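Local coordinates for protein transcriptional regulator (Vibrio vulnificus, PDB 4IVN) that probably represses transcription of the nan genes for sialic acid catabolism, binding DNA through an RpiR-type helix-turn-helix domain and ManNAc-6-phosphate through a SIS domain, at residues V124-S138 against D176-V190. Numbering follows the deposited sequence.
Sequences VHQAEFIGCIGVGAS and DLWFAVSSSGSTKEV
The indole of W178 lies flat against the backbone of G131, whose CA sits over the six-membered ring in a CH-pi contact, 3.9 Å from its centroid. The edge of F129 only approaches the indole, CE2 4.5 Å from W178 CZ2, while I133 reaches it obliquely, its CD1 3.8 Å from W178 CE3. With CG turned beside its own backbone N (chi1 -69°), W178 leans across the neighbouring strand, and NE1 is held by S172. The F179 ring, on the other face of the sheet, is met at its edge: V124 CG2 approaches CZ in the ring plane at 3.7 Å, and I130 CG2 touches CD1. V124 CG2 also packs on L177 CD2 at 3.6 Å, and helix 237-257 adds L250 and L254 to this layer.

Between the two layers run the parallel strands 129-133 and 176-181, neighbours in the central sheet of the SIS domain and a textbook case of parallel pairing. F129, G131 and I133 carry all five backbone hydrogen bonds from their side, ending with V181 N to I133 O at 2.7 Å. Beyond it the chains part, and a water bridges the gap, donating to V181 O and accepting from V135 N. There V135 CG2 meets T187 CG2 at 3.7 Å, and V135 CG1 lies 4.0 Å from V190 CG2, the two side chains running antiparallel alongside each other.

After the two strands the chain turns to the bound ManNAc-6-phosphate. S138 OG, S182 OG, T187 OG1 and S184 N each hydrogen-bond the ligand, so hydroxyls and a backbone N-H from both segments share one grip. The chemistry therefore changes along the contact, from apolar side chains on both faces of a hydrogen-bonded pair to polar groups turned to the ligand, which places this part of the site at the C-terminal ends of two adjacent strands.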
loop_
_atom_site.group_PDB
_atom_site.type_symbol
_atom_site.label_atom_id
_atom_site.label_comp_id
_atom_site.label_asym_id
_atom_site.label_seq_id
_atom_site.Cartn_x
_atom_site.Cartn_y
_atom_site.Cartn_z
ATOM N N VAL A 124 -7.200 -11.490 16.490
ATOM C CA VAL A 124 -5.897 -10.853 16.479
ATOM C C VAL A 124 -5.339 -10.631 17.891
ATOM O O VAL A 124 -4.172 -10.963 18.197
ATOM C CB VAL A 124 -5.925 -9.556 15.691
ATOM C CG1 VAL A 124 -4.520 -8.884 15.743
ATOM C CG2 VAL A 124 -6.309 -9.885 14.226
ATOM N N HIS A 125 -6.199 -10.187 18.757
ATOM C CA HIS A 125 -5.794 -9.926 20.126
ATOM C C HIS A 125 -5.295 -11.199 20.751
ATOM O O HIS A 125 -4.225 -11.189 21.373
ATOM C CB HIS A 125 -6.948 -9.360 20.930
ATOM C CG HIS A 125 -6.603 -9.206 22.384
ATOM N ND1 HIS A 125 -5.626 -8.405 22.798
ATOM C CD2 HIS A 125 -7.069 -9.880 23.527
ATOM C CE1 HIS A 125 -5.496 -8.501 24.147
ATOM N NE2 HIS A 125 -6.394 -9.370 24.592
ATOM N N GLN A 126 -6.020 -12.303 20.538
ATOM C CA GLN A 126 -5.634 -13.607 21.117
ATOM C C GLN A 126 -4.386 -14.221 20.446
ATOM O O GLN A 126 -3.681 -15.049 21.052
ATOM C CB GLN A 126 -6.780 -14.649 21.039
ATOM C CG GLN A 126 -8.092 -14.260 21.773
ATOM C CD GLN A 126 -7.908 -14.010 23.287
ATOM O OE1 GLN A 126 -7.034 -14.599 23.923
ATOM N NE2 GLN A 126 -8.736 -13.121 23.860
ATOM N N ALA A 127 -4.108 -13.822 19.201
ATOM C CA ALA A 127 -3.184 -14.604 18.415
ATOM C C ALA A 127 -1.762 -14.437 18.953
ATOM O O ALA A 127 -1.345 -13.337 19.325
ATOM C CB ALA A 127 -3.290 -14.218 16.959
ATOM N N GLU A 128 -1.012 -15.522 19.029
ATOM C CA GLU A 128 0.399 -15.403 19.369
ATOM C C GLU A 128 1.257 -15.194 18.102
ATOM O O GLU A 128 2.353 -14.589 18.124
ATOM C CB GLU A 128 0.831 -16.664 20.112
ATOM C CG GLU A 128 0.348 -16.599 21.587
ATOM C CD GLU A 128 0.703 -17.859 22.376
ATOM O OE1 GLU A 128 0.746 -18.946 21.775
ATOM O OE2 GLU A 128 0.929 -17.785 23.607
ATOM N N PHE A 129 0.740 -15.640 16.970
ATOM C CA PHE A 129 1.573 -15.528 15.726
ATOM C C PHE A 129 0.615 -15.307 14.590
ATOM O O PHE A 129 -0.477 -15.941 14.551
ATOM C CB PHE A 129 2.412 -16.808 15.478
ATOM C CG PHE A 129 3.104 -16.828 14.087
ATOM C CD1 PHE A 129 4.340 -16.250 13.921
ATOM C CD2 PHE A 129 2.447 -17.387 12.966
ATOM C CE1 PHE A 129 4.983 -16.304 12.654
ATOM C CE2 PHE A 129 3.068 -17.401 11.727
ATOM C CZ PHE A 129 4.331 -16.870 11.585
ATOM N N ILE A 130 0.969 -14.371 13.710
ATOM C CA ILE A 130 0.076 -14.042 12.623
ATOM C C ILE A 130 0.852 -14.173 11.322
ATOM O O ILE A 130 1.906 -13.460 11.084
ATOM C CB ILE A 130 -0.494 -12.596 12.781
ATOM C CG1 ILE A 130 -1.332 -12.505 14.089
ATOM C CG2 ILE A 130 -1.403 -12.211 11.571
ATOM C CD1 ILE A 130 -1.800 -11.095 14.422
ATOM N N GLY A 131 0.339 -15.037 10.468
ATOM C CA GLY A 131 0.956 -15.285 9.151
ATOM C C GLY A 131 0.117 -14.565 8.107
ATOM O O GLY A 131 -1.140 -14.653 8.129
ATOM N N CYS A 132 0.752 -13.896 7.135
ATOM C CA CYS A 132 -0.053 -13.201 6.107
ATOM C C CYS A 132 0.386 -13.669 4.714
ATOM O O CYS A 132 1.569 -13.942 4.547
ATOM C CB CYS A 132 0.163 -11.689 6.164
ATOM S SG CYS A 132 -0.213 -11.024 7.811
ATOM N N ILE A 133 -0.558 -13.789 3.778
ATOM C CA ILE A 133 -0.251 -14.408 2.481
ATOM C C ILE A 133 -0.879 -13.552 1.393
ATOM O O ILE A 133 -2.065 -13.230 1.461
ATOM C CB ILE A 133 -0.755 -15.896 2.348
ATOM C CG1 ILE A 133 -0.330 -16.814 3.483
ATOM C CG2 ILE A 133 -0.294 -16.497 1.027
ATOM C CD1 ILE A 133 -1.263 -18.036 3.487
ATOM N N GLY A 134 -0.077 -13.206 0.351
ATOM C CA GLY A 134 -0.617 -12.516 -0.787
ATOM C C GLY A 134 0.454 -12.297 -1.831
ATOM O O GLY A 134 1.668 -12.242 -1.488
ATOM N N VAL A 135 0.016 -12.260 -3.098
ATOM C CA VAL A 135 0.943 -12.038 -4.219
ATOM C C VAL A 135 0.623 -10.911 -5.123
ATOM O O VAL A 135 -0.505 -10.342 -5.105
ATOM C CB VAL A 135 1.124 -13.332 -5.088
ATOM C CG1 VAL A 135 1.633 -14.544 -4.234
ATOM C CG2 VAL A 135 -0.179 -13.669 -5.798
ATOM N N GLY A 136 1.602 -10.481 -5.935
ATOM C CA GLY A 136 1.351 -9.364 -6.875
ATOM C C GLY A 136 0.934 -8.142 -6.062
ATOM O O GLY A 136 1.593 -7.803 -5.070
ATOM N N ALA A 137 -0.124 -7.445 -6.473
ATOM C CA ALA A 137 -0.526 -6.230 -5.773
ATOM C C ALA A 137 -1.012 -6.514 -4.361
ATOM O O ALA A 137 -0.980 -5.618 -3.494
ATOM C CB ALA A 137 -1.620 -5.491 -6.497
ATOM N N SER A 138 -1.513 -7.717 -4.136
ATOM C CA SER A 138 -1.946 -8.075 -2.745
ATOM C C SER A 138 -0.767 -8.176 -1.800
ATOM O O SER A 138 -0.966 -8.098 -0.587
ATOM C CB SER A 138 -2.772 -9.397 -2.731
ATOM O OG SER A 138 -4.148 -9.023 -3.108
ATOM N N ASP A 176 -1.802 -19.742 16.526
ATOM C CA ASP A 176 -1.500 -19.026 15.214
ATOM C C ASP A 176 -2.821 -18.430 14.654
ATOM O O ASP A 176 -3.886 -18.967 14.918
ATOM C CB ASP A 176 -0.944 -20.000 14.141
ATOM C CG ASP A 176 0.356 -20.606 14.543
ATOM O OD1 ASP A 176 0.990 -19.989 15.442
ATOM O OD2 ASP A 176 0.793 -21.651 13.941
ATOM N N LEU A 177 -2.729 -17.440 13.762
ATOM C CA LEU A 177 -3.865 -16.909 13.004
ATOM C C LEU A 177 -3.289 -16.528 11.604
ATOM O O LEU A 177 -2.163 -16.011 11.496
ATOM C CB LEU A 177 -4.326 -15.588 13.633
ATOM C CG LEU A 177 -5.281 -14.602 12.880
ATOM C CD1 LEU A 177 -6.630 -15.303 12.832
ATOM C CD2 LEU A 177 -5.542 -13.306 13.643
ATOM N N TRP A 178 -4.049 -16.792 10.541
ATOM C CA TRP A 178 -3.599 -16.463 9.146
ATOM C C TRP A 178 -4.490 -15.455 8.488
ATOM O O TRP A 178 -5.700 -15.541 8.615
ATOM C CB TRP A 178 -3.625 -17.680 8.272
ATOM C CG TRP A 178 -2.551 -18.589 8.748
ATOM C CD1 TRP A 178 -2.601 -19.528 9.795
ATOM C CD2 TRP A 178 -1.231 -18.603 8.265
ATOM N NE1 TRP A 178 -1.375 -20.115 9.964
ATOM C CE2 TRP A 178 -0.500 -19.602 9.065
ATOM C CE3 TRP A 178 -0.574 -17.944 7.198
ATOM C CZ2 TRP A 178 0.841 -19.917 8.809
ATOM C CZ3 TRP A 178 0.777 -18.249 6.967
ATOM C CH2 TRP A 178 1.460 -19.241 7.745
ATOM N N PHE A 179 -3.893 -14.514 7.744
ATOM C CA PHE A 179 -4.651 -13.654 6.860
ATOM C C PHE A 179 -4.322 -13.998 5.394
ATOM O O PHE A 179 -3.142 -14.107 5.012
ATOM C CB PHE A 179 -4.201 -12.244 7.109
ATOM C CG PHE A 179 -4.889 -11.628 8.307
ATOM C CD1 PHE A 179 -4.332 -11.778 9.559
ATOM C CD2 PHE A 179 -6.093 -10.949 8.181
ATOM C CE1 PHE A 179 -4.913 -11.209 10.686
ATOM C CE2 PHE A 179 -6.693 -10.402 9.319
ATOM C CZ PHE A 179 -6.147 -10.592 10.554
ATOM N N ALA A 180 -5.341 -14.215 4.591
ATOM C CA ALA A 180 -5.165 -14.561 3.158
ATOM C C ALA A 180 -5.605 -13.289 2.476
ATOM O O ALA A 180 -6.772 -12.946 2.574
ATOM C CB ALA A 180 -6.102 -15.781 2.762
ATOM N N VAL A 181 -4.665 -12.573 1.836
ATOM C CA VAL A 181 -4.963 -11.332 1.122
ATOM C C VAL A 181 -5.011 -11.561 -0.374
ATOM O O VAL A 181 -4.004 -11.890 -1.009
ATOM C CB VAL A 181 -3.885 -10.229 1.403
ATOM C CG1 VAL A 181 -4.324 -8.860 0.776
ATOM C CG2 VAL A 181 -3.674 -10.159 2.945
ATOM N N SER A 182 -6.184 -11.398 -0.955
ATOM C CA SER A 182 -6.425 -11.743 -2.381
ATOM C C SER A 182 -7.714 -10.997 -2.779
ATOM O O SER A 182 -8.742 -11.276 -2.183
ATOM C CB SER A 182 -6.650 -13.250 -2.500
ATOM O OG SER A 182 -6.966 -13.620 -3.841
ATOM N N SER A 183 -7.670 -10.129 -3.781
ATOM C CA SER A 183 -8.899 -9.425 -4.219
ATOM C C SER A 183 -9.855 -10.446 -4.801
ATOM O O SER A 183 -11.064 -10.347 -4.590
ATOM C CB SER A 183 -8.571 -8.421 -5.340
ATOM O OG SER A 183 -8.120 -7.190 -4.766
ATOM N N SER A 184 -9.308 -11.397 -5.576
ATOM C CA SER A 184 -10.140 -12.345 -6.251
ATOM C C SER A 184 -10.531 -13.566 -5.423
ATOM O O SER A 184 -11.415 -14.330 -5.871
ATOM C CB SER A 184 -9.438 -12.855 -7.518
ATOM O OG SER A 184 -8.326 -13.705 -7.123
ATOM N N GLY A 185 -9.792 -13.839 -4.345
ATOM C CA GLY A 185 -9.824 -15.155 -3.690
ATOM C C GLY A 185 -9.700 -16.306 -4.663
ATOM O O GLY A 185 -10.243 -17.382 -4.386
ATOM N N SER A 186 -8.981 -16.114 -5.787
ATOM C CA SER A 186 -8.902 -17.160 -6.824
ATOM C C SER A 186 -7.465 -17.432 -7.235
ATOM O O SER A 186 -7.252 -18.108 -8.224
ATOM C CB SER A 186 -9.781 -16.821 -8.052
ATOM O OG SER A 186 -11.183 -16.467 -7.691
ATOM N N THR A 187 -6.489 -16.927 -6.491
ATOM C CA THR A 187 -5.072 -17.143 -6.833
ATOM C C THR A 187 -4.578 -18.480 -6.296
ATOM O O THR A 187 -4.620 -18.752 -5.126
ATOM C CB THR A 187 -4.198 -15.995 -6.292
ATOM O OG1 THR A 187 -4.646 -14.780 -6.926
ATOM C CG2 THR A 187 -2.738 -16.225 -6.702
ATOM N N LYS A 188 -4.094 -19.336 -7.176
ATOM C CA LYS A 188 -3.965 -20.721 -6.840
ATOM C C LYS A 188 -3.059 -21.019 -5.603
ATOM O O LYS A 188 -3.475 -21.763 -4.676
ATOM C CB LYS A 188 -3.457 -21.416 -8.089
ATOM C CG LYS A 188 -3.756 -22.892 -8.210
ATOM C CD LYS A 188 -2.505 -23.600 -7.817
ATOM C CE LYS A 188 -2.233 -24.822 -8.686
ATOM N NZ LYS A 188 -1.212 -25.597 -7.875
ATOM N N GLU A 189 -1.829 -20.495 -5.609
ATOM C CA GLU A 189 -0.904 -20.821 -4.536
ATOM C C GLU A 189 -1.295 -20.083 -3.233
ATOM O O GLU A 189 -1.073 -20.564 -2.099
ATOM C CB GLU A 189 0.597 -20.637 -4.952
ATOM C CG GLU A 189 0.934 -21.664 -6.027
ATOM C CD GLU A 189 2.417 -21.836 -6.341
ATOM O OE1 GLU A 189 2.790 -22.616 -7.233
ATOM O OE2 GLU A 189 3.262 -21.203 -5.706
ATOM N N VAL A 190 -1.989 -18.964 -3.372
ATOM C CA VAL A 190 -2.453 -18.287 -2.145
ATOM C C VAL A 190 -3.525 -19.146 -1.485
ATOM O O VAL A 190 -3.456 -19.351 -0.260
ATOM C CB VAL A 190 -2.997 -16.885 -2.460
ATOM C CG1 VAL A 190 -3.685 -16.264 -1.257
ATOM C CG2 VAL A 190 -1.773 -16.017 -2.825
HETATM O O HOH W 1 -2.791 -12.669 -3.396
#